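Local coordinates for protein aminopeptidase N (Francisella tularensis subsp. tularensis, PDB 5DLL) that probably removes N-terminal amino acids from intracellular peptides as a zinc-dependent aminopeptidase of the M1 family, at residues A[145-150]-A[323-328]. Residues are numbered along the deposited sequence; the frame is centred on the assembly and turned at random.
Sequences DRPDVM and RDWFQL
The carbonyl O of Arg323 is met by a bridging water and by two carbons of the loop 145-150, Asp148 CB and Pro147 CG. The water lies 3.0 Å from Arg323 O and donates to it. The same water donates weakly to Asp148 OD1. Pro147 CG is 3.5 Å from Arg323 O. No direct hydrogen bond joins the two segments. Pro147 also packs over one face of the Trp325 indole. Its CG sits 4.2 Å from the centroid of the five-membered ring of Trp325, a CH-pi contact 24° off the ring normal. Trp325 has CG anti to its carbonyl carbon (chi1 -60°), which brings the indole round to the proline. Pro147 and Asp148 are the central residues of a type I beta turn from Arg146 to Val149. This turn, from the N-terminal domain, meets the loop just before helix 328-346 of the peptidase domain. That helix carries the zinc ligand Glu332, and the Trp325 side chain is about 10 Å from the zinc ion. Each side is braced by its own salt bridge. Arg146 NE reaches Asp148 OD1 at 2.7 Å, on the syn lone pair. Arg323 grips Asp324 OD2 side-on with NE and NH2, its NH2 2.8 Å from that oxygen. Asp324 OD1 accepts from Phe326 N at 2.9 Å, forming an Asx turn.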
loop_
_atom_site.group_PDB
_atom_site.type_symbol
_atom_site.label_atom_id
_atom_site.label_comp_id
_atom_site.label_asym_id
_atom_site.label_seq_id
_atom_site.Cartn_x
_atom_site.Cartn_y
_atom_site.Cartn_z
ATOM N N ASP A 145 21.374 11.684 -13.363
ATOM C CA ASP A 145 20.076 11.133 -13.005
ATOM C C ASP A 145 20.202 10.118 -11.861
ATOM O O ASP A 145 20.010 8.907 -12.035
ATOM C CB ASP A 145 19.424 10.524 -14.249
ATOM C CG ASP A 145 17.990 10.102 -14.021
ATOM O OD1 ASP A 145 17.489 10.211 -12.879
ATOM O OD2 ASP A 145 17.362 9.650 -14.995
ATOM N N ARG A 146 20.518 10.648 -10.683
ATOM C CA ARG A 146 20.682 9.859 -9.468
ATOM C C ARG A 146 20.194 10.711 -8.301
ATOM O O ARG A 146 20.345 11.938 -8.319
ATOM C CB ARG A 146 22.146 9.449 -9.266
ATOM C CG ARG A 146 23.129 10.608 -9.289
ATOM C CD ARG A 146 24.565 10.127 -9.363
ATOM N NE ARG A 146 25.032 9.533 -8.112
ATOM C CZ ARG A 146 26.234 8.979 -7.941
ATOM N NH1 ARG A 146 27.106 8.924 -8.943
ATOM N NH2 ARG A 146 26.567 8.464 -6.762
ATOM N N PRO A 147 19.609 10.065 -7.278
ATOM C CA PRO A 147 18.911 10.814 -6.240
ATOM C C PRO A 147 19.805 11.591 -5.260
ATOM O O PRO A 147 19.305 12.470 -4.565
ATOM C CB PRO A 147 18.106 9.731 -5.518
ATOM C CG PRO A 147 18.904 8.485 -5.688
ATOM C CD PRO A 147 19.581 8.609 -7.025
ATOM N N ASP A 148 21.101 11.280 -5.199
ATOM C CA ASP A 148 22.018 12.008 -4.304
ATOM C C ASP A 148 22.548 13.306 -4.916
ATOM O O ASP A 148 23.354 14.001 -4.298
ATOM C CB ASP A 148 23.173 11.119 -3.800
ATOM C CG ASP A 148 24.043 10.573 -4.916
ATOM O OD1 ASP A 148 23.553 10.444 -6.054
ATOM O OD2 ASP A 148 25.222 10.259 -4.651
ATOM N N VAL A 149 22.096 13.629 -6.126
ATOM C CA VAL A 149 22.361 14.927 -6.726
ATOM C C VAL A 149 21.047 15.702 -6.767
ATOM O O VAL A 149 20.129 15.348 -7.520
ATOM C CB VAL A 149 22.954 14.789 -8.137
ATOM C CG1 VAL A 149 23.190 16.160 -8.758
ATOM C CG2 VAL A 149 24.248 13.993 -8.075
ATOM N N MET A 150 20.975 16.744 -5.935
ATOM C CA MET A 150 19.771 17.549 -5.758
ATOM C C MET A 150 20.055 19.007 -6.087
ATOM O O MET A 150 21.056 19.562 -5.634
ATOM C CB MET A 150 19.289 17.466 -4.313
ATOM C CG MET A 150 18.972 16.061 -3.819
ATOM S SD MET A 150 18.698 16.039 -2.037
ATOM C CE MET A 150 20.339 16.586 -1.564
ATOM N N ARG A 323 19.670 8.536 -0.598
ATOM C CA ARG A 323 20.987 8.674 -1.234
ATOM C C ARG A 323 21.105 7.771 -2.456
ATOM O O ARG A 323 21.647 8.175 -3.492
ATOM C CB ARG A 323 22.075 8.311 -0.227
ATOM C CG ARG A 323 23.499 8.489 -0.723
ATOM C CD ARG A 323 24.475 7.771 0.192
ATOM N NE ARG A 323 24.401 6.320 0.031
ATOM C CZ ARG A 323 25.184 5.446 0.661
ATOM N NH1 ARG A 323 26.121 5.862 1.513
ATOM N NH2 ARG A 323 25.032 4.144 0.436
ATOM N N ASP A 324 20.611 6.544 -2.313
ATOM C CA ASP A 324 20.551 5.580 -3.406
ATOM C C ASP A 324 19.249 4.784 -3.304
ATOM O O ASP A 324 18.499 4.949 -2.346
ATOM C CB ASP A 324 21.771 4.656 -3.359
ATOM C CG ASP A 324 21.907 3.933 -2.030
ATOM O OD1 ASP A 324 20.976 3.180 -1.663
ATOM O OD2 ASP A 324 22.942 4.114 -1.352
ATOM N N TRP A 325 18.987 3.913 -4.273
ATOM C CA TRP A 325 17.717 3.180 -4.318
ATOM C C TRP A 325 17.670 1.927 -3.430
ATOM O O TRP A 325 16.638 1.260 -3.373
ATOM C CB TRP A 325 17.367 2.820 -5.763
ATOM C CG TRP A 325 17.228 4.025 -6.644
ATOM C CD1 TRP A 325 18.066 4.408 -7.653
ATOM C CD2 TRP A 325 16.198 5.020 -6.577
ATOM N NE1 TRP A 325 17.614 5.575 -8.226
ATOM C CE2 TRP A 325 16.470 5.971 -7.584
ATOM C CE3 TRP A 325 15.070 5.195 -5.768
ATOM C CZ2 TRP A 325 15.653 7.083 -7.803
ATOM C CZ3 TRP A 325 14.257 6.300 -5.985
ATOM C CH2 TRP A 325 14.553 7.231 -6.993
ATOM N N PHE A 326 18.769 1.608 -2.743
ATOM C CA PHE A 326 18.760 0.558 -1.704
ATOM C C PHE A 326 18.117 1.120 -0.433
ATOM O O PHE A 326 17.597 0.385 0.414
ATOM C CB PHE A 326 20.181 0.073 -1.381
ATOM C CG PHE A 326 20.925 -0.489 -2.563
ATOM C CD1 PHE A 326 21.708 0.331 -3.369
ATOM C CD2 PHE A 326 20.859 -1.843 -2.860
ATOM C CE1 PHE A 326 22.402 -0.187 -4.453
ATOM C CE2 PHE A 326 21.550 -2.370 -3.940
ATOM C CZ PHE A 326 22.324 -1.540 -4.737
ATOM N N GLN A 327 18.156 2.446 -0.341
ATOM C CA GLN A 327 17.647 3.205 0.786
ATOM C C GLN A 327 16.137 3.490 0.674
ATOM O O GLN A 327 15.632 4.439 1.276
ATOM C CB GLN A 327 18.444 4.520 0.874
ATOM C CG GLN A 327 19.457 4.611 2.005
ATOM C CD GLN A 327 20.473 3.481 2.057
ATOM O OE1 GLN A 327 20.598 2.787 3.067
ATOM N NE2 GLN A 327 21.220 3.311 0.983
ATOM N N LEU A 328 15.417 2.645 -0.056
ATOM C CA LEU A 328 14.009 2.884 -0.378
ATOM C C LEU A 328 13.073 2.539 0.787
ATOM O O LEU A 328 11.947 3.036 0.848
ATOM C CB LEU A 328 13.627 2.088 -1.634
ATOM C CG LEU A 328 12.679 2.721 -2.659
ATOM C CD1 LEU A 328 13.037 4.164 -2.973
ATOM C CD2 LEU A 328 12.702 1.892 -3.930
HETATM O O HOH W 1 22.921 7.615 -6.099
#